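Local coordinates for protein alkaline serine protease (Pseudoalteromonas sp., PDB 1Y9Z) that probably hydrolyses peptide bonds as a cold-adapted, subtilisin-like serine endopeptidase from an Antarctic bacterium, at residues 114-117 / 118-122. Sequence-based numbering, arbitrary orientation.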
# COMPACT_ATOMS: atom_id res chain seq x y z
N ILE A 114 -8.25 -0.55 21.27
CA ILE A 114 -9.55 -0.55 20.62
C ILE A 114 -10.57 0.14 21.53
O ILE A 114 -11.38 0.94 21.06
CB ILE A 114 -10.01 -1.99 20.29
CG1 ILE A 114 -9.03 -2.63 19.30
CG2 ILE A 114 -11.41 -1.97 19.70
CD1 ILE A 114 -9.28 -4.10 19.04
N ASP A 115 -10.52 -0.15 22.83
CA ASP A 115 -11.43 0.49 23.77
C ASP A 115 -11.28 2.00 23.67
O ASP A 115 -12.26 2.74 23.67
CB ASP A 115 -11.14 0.07 25.22
CG ASP A 115 -11.49 -1.37 25.51
OD1 ASP A 115 -12.40 -1.92 24.86
OD2 ASP A 115 -10.86 -1.95 26.42
N THR A 116 -10.03 2.46 23.60
CA THR A 116 -9.75 3.89 23.50
C THR A 116 -10.35 4.46 22.21
O THR A 116 -10.95 5.54 22.21
CB THR A 116 -8.23 4.14 23.53
OG1 THR A 116 -7.71 3.72 24.80
CG2 THR A 116 -7.92 5.62 23.32
N CYS A 117 -10.18 3.73 21.12
CA CYS A 117 -10.73 4.16 19.84
C CYS A 117 -12.23 4.41 19.96
O CYS A 117 -12.75 5.41 19.47
CB CYS A 117 -10.52 3.06 18.80
SG CYS A 117 -8.93 2.99 17.93
N VAL A 118 -12.92 3.48 20.61
CA VAL A 118 -14.36 3.55 20.78
C VAL A 118 -14.82 4.56 21.83
O VAL A 118 -15.66 5.42 21.55
CB VAL A 118 -14.94 2.16 21.12
CG1 VAL A 118 -16.43 2.26 21.40
CG2 VAL A 118 -14.68 1.19 19.98
N ASN A 119 -14.28 4.45 23.04
CA ASN A 119 -14.68 5.33 24.13
C ASN A 119 -14.17 6.76 24.02
O ASN A 119 -14.92 7.71 24.29
CB ASN A 119 -14.24 4.75 25.48
CG ASN A 119 -14.81 3.37 25.73
OD1 ASN A 119 -15.98 3.12 25.47
ND2 ASN A 119 -13.98 2.47 26.24
N SER A 120 -12.91 6.92 23.64
CA SER A 120 -12.33 8.25 23.52
C SER A 120 -12.53 8.86 22.14
O SER A 120 -12.86 10.04 22.01
CB SER A 120 -10.83 8.21 23.84
OG SER A 120 -10.61 7.89 25.20
N GLY A 121 -12.35 8.05 21.10
CA GLY A 121 -12.50 8.56 19.75
C GLY A 121 -13.88 8.48 19.13
O GLY A 121 -14.14 9.13 18.11
N GLY A 122 -14.77 7.69 19.72
CA GLY A 122 -16.12 7.54 19.18
C GLY A 122 -16.08 6.85 17.83
O GLY A 122 -16.91 7.10 16.97
O HOH W 1 -9.49 5.84 26.31
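Thr-116 and Ser-120 meet one turn apart at the C-terminal end of helix 110-119, in the subtilisin-like alpha/beta domain. Their side chains lie alongside each other, with Thr-116 CG2 3.9 Å from Ser-120 CB, and a water joins the two hydroxyls, 2.6 Å from Ser-120 OG and 3.2 Å from Thr-116 OG1, to which it donates. Thr-116 OG1, turned beside its own backbone N (chi1 -64°), also hydrogen-bonds the carbonyl oxygen of Ala-112 one turn back, which fixes the rotation of the hydroxyl and leaves CG2 to meet the serine.

The backbone records how the helix unwinds. Asn-119 N donates to Asp-115 O at 2.7 Å, nearly straight at hydrogen (170°), a regular helical bond. Thr-116 O instead accepts two donors: Ser-120 N at 2.8 Å, tilted 28° from the carbonyl plane, and Gly-121 N at 3.1 Å, in that plane. The second bond spans five residues, so the last turn widens before Gly-122 leaves helical geometry with a positive phi.

On another flank, Val-118 CG2 lies 3.5 Å from Ile-114 O, the oxygen that accepts the Val-118 N-H. Both side chains pack on His-146 of helix 137-148. Cys-117 faces the sheet, touching Ile-29 and Val-96, and its disulfide to Cys-27 ties the last turn of the helix directly to strand 25-30. On the solvent-exposed side the Asn-119 amide folds back over the preceding turn, placing ND2 3.1 Å from Asp-115 O at an angle too poor for a hydrogen bond.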